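Local coordinates for lipolytic enzyme (Clostridium thermocellum, PDB 2VPT), which hydrolyses acetyl esters of xylan, serving as the catalytic domain of a cellulosomal family 3 carbohydrate esterase, at residues E133-K136 and Q137-A140; P143-V146 and Q147-N151; S180-G183 and Y184-A188. All coordinates share one frame; numbering follows the deposited sequence.

Contact 1: E133-K136 and Q137-A140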
loop_
_atom_site.group_PDB
_atom_site.type_symbol
_atom_site.label_atom_id
_atom_site.label_comp_id
_atom_site.label_asym_id
_atom_site.label_seq_id
_atom_site.Cartn_x
_atom_site.Cartn_y
_atom_site.Cartn_z
ATOM N N GLU A 133 18.723 -12.596 8.938
ATOM C CA GLU A 133 20.183 -12.612 9.051
ATOM C C GLU A 133 20.876 -12.595 7.684
ATOM O O GLU A 133 21.889 -11.921 7.506
ATOM C CB GLU A 133 20.620 -13.842 9.876
ATOM C CG GLU A 133 22.118 -14.167 9.895
ATOM C CD GLU A 133 22.905 -13.436 10.975
ATOM O OE1 GLU A 133 22.376 -12.468 11.573
ATOM O OE2 GLU A 133 24.070 -13.836 11.219
ATOM N N ALA A 134 20.300 -13.306 6.714
ATOM C CA ALA A 134 20.864 -13.422 5.378
ATOM C C ALA A 134 21.106 -12.074 4.695
ATOM O O ALA A 134 21.991 -11.955 3.863
ATOM C CB ALA A 134 19.958 -14.283 4.501
ATOM N N ILE A 135 20.323 -11.055 5.043
ATOM C CA ILE A 135 20.456 -9.761 4.381
ATOM C C ILE A 135 21.818 -9.096 4.651
ATOM O O ILE A 135 22.276 -8.273 3.863
ATOM C CB ILE A 135 19.298 -8.814 4.775
ATOM C CG1 ILE A 135 19.117 -7.711 3.736
ATOM C CG2 ILE A 135 19.549 -8.135 6.132
ATOM C CD1 ILE A 135 18.665 -8.159 2.388
ATOM N N LYS A 136 22.478 -9.487 5.742
ATOM C CA LYS A 136 23.781 -8.908 6.080
ATOM C C LYS A 136 24.807 -9.110 4.955
ATOM O O LYS A 136 25.695 -8.289 4.750
ATOM C CB LYS A 136 24.311 -9.510 7.382
ATOM C CG LYS A 136 23.477 -9.185 8.629
ATOM C CD LYS A 136 24.120 -9.781 9.879
ATOM C CE LYS A 136 23.294 -9.536 11.115
ATOM N NZ LYS A 136 23.854 -10.248 12.300
ATOM N N GLN A 137 24.671 -10.197 4.200
ATOM C CA GLN A 137 25.575 -10.461 3.097
ATOM C C GLN A 137 25.483 -9.391 2.014
ATOM O O GLN A 137 26.477 -9.006 1.400
ATOM C CB GLN A 137 25.278 -11.830 2.479
ATOM C CG GLN A 137 26.414 -12.369 1.636
ATOM C CD GLN A 137 26.130 -13.722 1.004
ATOM O OE1 GLN A 137 24.991 -14.193 0.948
ATOM N NE2 GLN A 137 27.179 -14.343 0.508
ATOM N N TYR A 138 24.261 -8.920 1.767
ATOM C CA TYR A 138 24.032 -7.832 0.818
ATOM C C TYR A 138 24.432 -6.482 1.430
ATOM O O TYR A 138 25.084 -5.673 0.777
ATOM C CB TYR A 138 22.564 -7.816 0.380
ATOM C CG TYR A 138 22.196 -6.684 -0.540
ATOM C CD1 TYR A 138 22.904 -6.436 -1.692
ATOM C CD2 TYR A 138 21.129 -5.851 -0.252
ATOM C CE1 TYR A 138 22.581 -5.415 -2.531
ATOM C CE2 TYR A 138 20.801 -4.819 -1.080
ATOM C CZ TYR A 138 21.521 -4.590 -2.221
ATOM O OH TYR A 138 21.225 -3.554 -3.082
ATOM N N ASN A 139 24.083 -6.263 2.689
ATOM C CA ASN A 139 24.484 -5.019 3.365
ATOM C C ASN A 139 25.987 -4.784 3.202
ATOM O O ASN A 139 26.426 -3.657 2.953
ATOM C CB ASN A 139 24.173 -5.078 4.857
ATOM C CG ASN A 139 22.705 -4.917 5.175
ATOM O OD1 ASN A 139 21.890 -4.577 4.316
ATOM N ND2 ASN A 139 22.363 -5.151 6.431
ATOM N N ALA A 140 26.777 -5.855 3.329
ATOM C CA ALA A 140 28.229 -5.736 3.284
ATOM C C ALA A 140 28.739 -5.048 2.036
ATOM O O ALA A 140 29.751 -4.351 2.090
ATOM C CB ALA A 140 28.877 -7.112 3.407
HETATM O O HOH W 1 22.889 -14.262 2.422
#
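Gln137 N donates to Ala134 O over 3.2 Å, a bond spanning three residues, and from here on the chain changes to the four-residue spacing of an alpha-helix. Asn139 N reaches Ile135 O at 2.9 Å and lies nearly on the line of that carbonyl, whereas Gln137 N approaches Ala134 O from well above the carbonyl plane. Tyr138 N shares Ile135 O through a weak, strongly bent bond. Ala140 N completes the series on Lys136 O at 3.0 Å. Residues 133-135, helical in backbone angles but without the regular bonds, thus lead into the short helix 136-139.

Among the side chains, Gln137 extends outward from the helix, and a water bridges its end to the preceding turn. Its CG stands anti to the backbone N (chi1 -162°) and the chain runs straight on, putting OE1 where the water donates to it at 2.6 Å. The same water donates to Ala134 O at 2.9 Å, so that this carbonyl receives both the Gln137 amide and the water. On the exposed surface, the extended Lys136 brings NZ to Glu133 OE1 at 2.8 Å, an i to i+3 salt bridge that comes from the syn side, 31° out of the carboxylate plane. Ile135 faces inward: CD1 approaches the Tyr138 ring obliquely, 4.3 Å from CD2, and CG2 lies near Asn139 ND2.

The polar ends of the buried residues look outward from the turn into the domain. Asn139 ND2 bonds to Tyr128 O, in the loop following strand 122-126, and Tyr138 OH to Ile91 O, just after strand 86-90. The short helix 136-139 is thus tied beyond the C-terminal ends of two neighbouring parallel strands, with helix 142-151 following it in the chain.

Contact 2: P143-V146 and Q147-N151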
loop_
_atom_site.group_PDB
_atom_site.type_symbol
_atom_site.label_atom_id
_atom_site.label_comp_id
_atom_site.label_asym_id
_atom_site.label_seq_id
_atom_site.Cartn_x
_atom_site.Cartn_y
_atom_site.Cartn_z
ATOM N N PRO A 143 28.279 -0.172 1.163
ATOM C CA PRO A 143 29.136 1.000 1.415
ATOM C C PRO A 143 30.256 1.218 0.392
ATOM O O PRO A 143 30.561 2.349 0.028
ATOM C CB PRO A 143 29.724 0.730 2.798
ATOM C CG PRO A 143 28.960 -0.354 3.384
ATOM C CD PRO A 143 28.188 -1.055 2.332
ATOM N N GLY A 144 30.877 0.130 -0.069
ATOM C CA GLY A 144 31.951 0.246 -1.046
ATOM C C GLY A 144 31.486 0.728 -2.402
ATOM O O GLY A 144 32.166 1.503 -3.068
ATOM N N ILE A 145 30.289 0.295 -2.807
ATOM C CA ILE A 145 29.720 0.737 -4.064
ATOM C C ILE A 145 29.455 2.243 -3.997
ATOM O O ILE A 145 29.786 2.995 -4.911
ATOM C CB ILE A 145 28.397 -0.006 -4.390
ATOM C CG1 ILE A 145 28.681 -1.478 -4.724
ATOM C CG2 ILE A 145 27.673 0.655 -5.531
ATOM C CD1 ILE A 145 27.479 -2.372 -4.509
ATOM N N VAL A 146 28.844 2.687 -2.900
ATOM C CA VAL A 146 28.539 4.106 -2.767
ATOM C C VAL A 146 29.824 4.934 -2.720
ATOM O O VAL A 146 29.921 5.951 -3.387
ATOM C CB VAL A 146 27.662 4.378 -1.537
ATOM C CG1 VAL A 146 27.541 5.880 -1.300
ATOM C CG2 VAL A 146 26.271 3.738 -1.724
ATOM N N GLN A 147 30.812 4.463 -1.961
ATOM C CA GLN A 147 32.056 5.224 -1.794
ATOM C C GLN A 147 32.824 5.416 -3.106
ATOM O O GLN A 147 33.369 6.488 -3.346
ATOM C CB GLN A 147 32.942 4.582 -0.740
ATOM C CG GLN A 147 34.108 5.472 -0.286
ATOM C CD GLN A 147 33.640 6.751 0.388
ATOM O OE1 GLN A 147 32.908 6.718 1.384
ATOM N NE2 GLN A 147 34.049 7.885 -0.160
ATOM N N GLN A 148 32.837 4.382 -3.945
ATOM C CA GLN A 148 33.435 4.426 -5.294
ATOM C C GLN A 148 32.848 5.568 -6.139
ATOM O O GLN A 148 33.569 6.317 -6.788
ATOM C CB GLN A 148 33.208 3.056 -5.964
ATOM C CG GLN A 148 33.969 2.698 -7.246
ATOM C CD GLN A 148 33.929 1.181 -7.524
ATOM O OE1 GLN A 148 33.637 0.378 -6.628
ATOM N NE2 GLN A 148 34.235 0.789 -8.758
ATOM N N LYS A 149 31.523 5.732 -6.086
ATOM C CA LYS A 149 30.837 6.742 -6.887
ATOM C C LYS A 149 31.074 8.131 -6.293
ATOM O O LYS A 149 31.274 9.105 -7.018
ATOM C CB LYS A 149 29.327 6.480 -6.913
ATOM C CG LYS A 149 28.893 5.055 -7.230
ATOM C CD LYS A 149 28.650 4.837 -8.688
ATOM C CE LYS A 149 28.198 3.405 -8.942
ATOM N NZ LYS A 149 28.549 2.974 -10.305
ATOM N N ALA A 150 31.040 8.215 -4.968
ATOM C CA ALA A 150 31.275 9.480 -4.267
ATOM C C ALA A 150 32.692 10.003 -4.519
ATOM O O ALA A 150 32.890 11.194 -4.755
ATOM C CB ALA A 150 31.038 9.305 -2.789
ATOM N N ASN A 151 33.669 9.105 -4.471
ATOM C CA ASN A 151 35.065 9.482 -4.745
ATOM C C ASN A 151 35.244 10.056 -6.154
ATOM O O ASN A 151 36.142 10.875 -6.388
ATOM C CB ASN A 151 35.998 8.281 -4.532
ATOM C CG ASN A 151 36.125 7.870 -3.062
ATOM O OD1 ASN A 151 35.755 8.609 -2.147
ATOM N ND2 ASN A 151 36.669 6.683 -2.835
#
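Gln147 sets its CB 3.4 Å from Pro143 O and then turns its flat carboxamide away toward Asn151. Both residues lie on the exposed side of an alpha-helix, 142-151, one of the helices flanking the largely parallel sheet of the SGNH-hydrolase fold. Gln147 NE2 gives its hydrogen to Asn151 OD1 at 2.7 Å, keeping the acceptor within the plane of the Gln147 amide but itself standing above the plane of the Asn151 amide, 41° out of it. The two amides are thus not coplanar: the bond lies in the plane of one and well out of the plane of the other. The bend at chi2 (63°) swings the Gln147 chain along the helix for this.

The backbone follows the regular four-residue pattern: Gln147 N bonds to Pro143 O, Gln148 N to Gly144 O and Ala150 N to Val146 O, the last at 3.0 Å. Lys149 N has two weaker acceptors, Ile145 O at 3.4 Å and Val146 O at 3.1 Å.

Val146, by contrast, is buried against Val156 and Phe158 of strand 156-159. Ile145 packs on helix 104-117, and Lys149 sends NZ to the same helix, where Asp112 OD1 forms a salt bridge and Ser108 OG a hydrogen bond. Where that lysine chain leaves the backbone, its CG presses against Ile145 O at 3.2 Å.

Contact 3: S180-G183 and Y184-A188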
loop_
_atom_site.group_PDB
_atom_site.type_symbol
_atom_site.label_atom_id
_atom_site.label_comp_id
_atom_site.label_asym_id
_atom_site.label_seq_id
_atom_site.Cartn_x
_atom_site.Cartn_y
_atom_site.Cartn_z
ATOM N N SER A 180 7.928 -3.295 12.483
ATOM C CA SER A 180 6.805 -2.731 13.212
ATOM C C SER A 180 6.805 -1.210 13.114
ATOM O O SER A 180 7.742 -0.599 12.591
ATOM C CB SER A 180 6.947 -3.092 14.683
ATOM O OG SER A 180 8.124 -2.484 15.187
ATOM N N GLU A 181 5.772 -0.571 13.660
ATOM C CA GLU A 181 5.743 0.878 13.735
ATOM C C GLU A 181 6.969 1.424 14.481
ATOM O O GLU A 181 7.576 2.408 14.063
ATOM C CB GLU A 181 4.445 1.316 14.418
ATOM C CG GLU A 181 4.082 2.760 14.274
ATOM C CD GLU A 181 2.627 2.995 14.672
ATOM O OE1 GLU A 181 2.258 2.599 15.793
ATOM O OE2 GLU A 181 1.845 3.542 13.862
ATOM N N ILE A 182 7.328 0.780 15.586
ATOM C CA ILE A 182 8.518 1.160 16.330
ATOM C C ILE A 182 9.785 0.993 15.494
ATOM O O ILE A 182 10.635 1.869 15.476
ATOM C CB ILE A 182 8.612 0.390 17.659
ATOM C CG1 ILE A 182 7.674 1.042 18.673
ATOM C CG2 ILE A 182 10.048 0.394 18.204
ATOM C CD1 ILE A 182 8.268 2.273 19.341
ATOM N N GLY A 183 9.890 -0.114 14.766
ATOM C CA GLY A 183 11.040 -0.342 13.909
ATOM C C GLY A 183 11.153 0.725 12.836
ATOM O O GLY A 183 12.233 1.231 12.572
ATOM N N TYR A 184 10.030 1.086 12.216
ATOM C CA TYR A 184 10.055 2.139 11.217
ATOM C C TYR A 184 10.456 3.498 11.792
ATOM O O TYR A 184 11.102 4.291 11.120
ATOM C CB TYR A 184 8.725 2.246 10.468
ATOM C CG TYR A 184 8.530 1.222 9.369
ATOM C CD1 TYR A 184 9.408 1.163 8.307
ATOM C CD2 TYR A 184 7.431 0.383 9.348
ATOM C CE1 TYR A 184 9.223 0.258 7.259
ATOM C CE2 TYR A 184 7.244 -0.533 8.328
ATOM C CZ TYR A 184 8.145 -0.595 7.283
ATOM O OH TYR A 184 7.964 -1.496 6.229
ATOM N N LYS A 185 10.073 3.766 13.041
ATOM C CA LYS A 185 10.494 4.996 13.698
ATOM C C LYS A 185 11.995 5.033 13.899
ATOM O O LYS A 185 12.625 6.042 13.645
ATOM C CB LYS A 185 9.780 5.176 15.041
ATOM C CG LYS A 185 8.394 5.745 14.942
ATOM C CD LYS A 185 7.819 5.986 16.325
ATOM C CE LYS A 185 8.637 6.925 17.175
ATOM N NZ LYS A 185 7.877 7.253 18.427
ATOM N N LYS A 186 12.573 3.920 14.333
ATOM C CA LYS A 186 14.036 3.837 14.436
ATOM C C LYS A 186 14.713 4.084 13.084
ATOM O O LYS A 186 15.715 4.785 12.983
ATOM C CB LYS A 186 14.467 2.473 14.977
ATOM C CG LYS A 186 14.113 2.215 16.450
ATOM C CD LYS A 186 14.674 0.851 16.890
ATOM C CE LYS A 186 14.319 0.464 18.313
ATOM N NZ LYS A 186 14.996 -0.800 18.703
ATOM N N ILE A 187 14.157 3.497 12.027
ATOM C CA ILE A 187 14.699 3.684 10.687
ATOM C C ILE A 187 14.602 5.143 10.247
ATOM O O ILE A 187 15.549 5.708 9.726
ATOM C CB ILE A 187 13.979 2.737 9.692
ATOM C CG1 ILE A 187 14.356 1.271 9.965
ATOM C CG2 ILE A 187 14.243 3.134 8.236
ATOM C CD1 ILE A 187 15.781 0.911 9.647
ATOM N N ALA A 188 13.454 5.772 10.504
ATOM C CA ALA A 188 13.283 7.191 10.208
ATOM C C ALA A 188 14.357 8.053 10.878
ATOM O O ALA A 188 14.871 8.993 10.284
ATOM C CB ALA A 188 11.909 7.660 10.652
#
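Tyr184 N bonds to Ser180 O at 2.9 Å, and the tyrosine side chain lies against the same carbonyl. With CG beside the backbone N (chi1 -80°), ring atom CD2 comes within 3.4 Å of Ser180 O, in an oblique approach. This is the tight, buried side of the turn. Gly183 belongs to it as well: its O accepts from Ile187 N at 3.0 Å, and Ile187 CG1 settles 3.4 Å from that oxygen. The phenol OH of Tyr184 donates to the carbonyl Met19 O; the side chain also touches Ser26 and Leu179, close to, but not in contact with, the Ser-His-Asp triad that this enzyme probably uses.

The motif is a serine N-cap. Ser180 sits just ahead of helix 181-203, and its OG takes the first-turn amide of Gly183, which has no i-4 carbonyl within the helix to bond to, at 3.0 Å and in a nearly straight line (163°). OG in turn donates to Thr170 O; the two bonds together would fix the rotation of the hydroxyl and link the helix start to helix 168-171.

The solvent side is looser: Glu181, Ile182 and Lys185 are exposed, though Lys185 still touches Glu30 of helix 28-37. Lys185 meets the preceding turn mainly through CB and CG, the former 3.4 Å from Ile182 O. Lys186 lies between the two regimes: its extended chain passes Ile182, CE 4.3 Å from CG2, before NZ reaches the carboxylate of Asp171 and Gln165 O.

In the fold
Along the chain the three contacts come in series within the one SGNH-hydrolase domain. Contact 1 covers the turn leading into helix 136-139 and that helix itself, contact 2 the next helix, 142-151; both lie between the parallel strands 122-126 and 156-159, their centres 18 Å apart. Contact 3 opens the long C-terminal helix 181-203, after the last strand. Its centre lies 19 Å from that of contact 1 and 27 Å from that of contact 2, and it touches neither. The first two thus belong to the connection between neighbouring strands, while contact 3, nearer the centre of the chain, starts the C-terminal helix, where Tyr184 comes near, without touching, the probable catalytic triad.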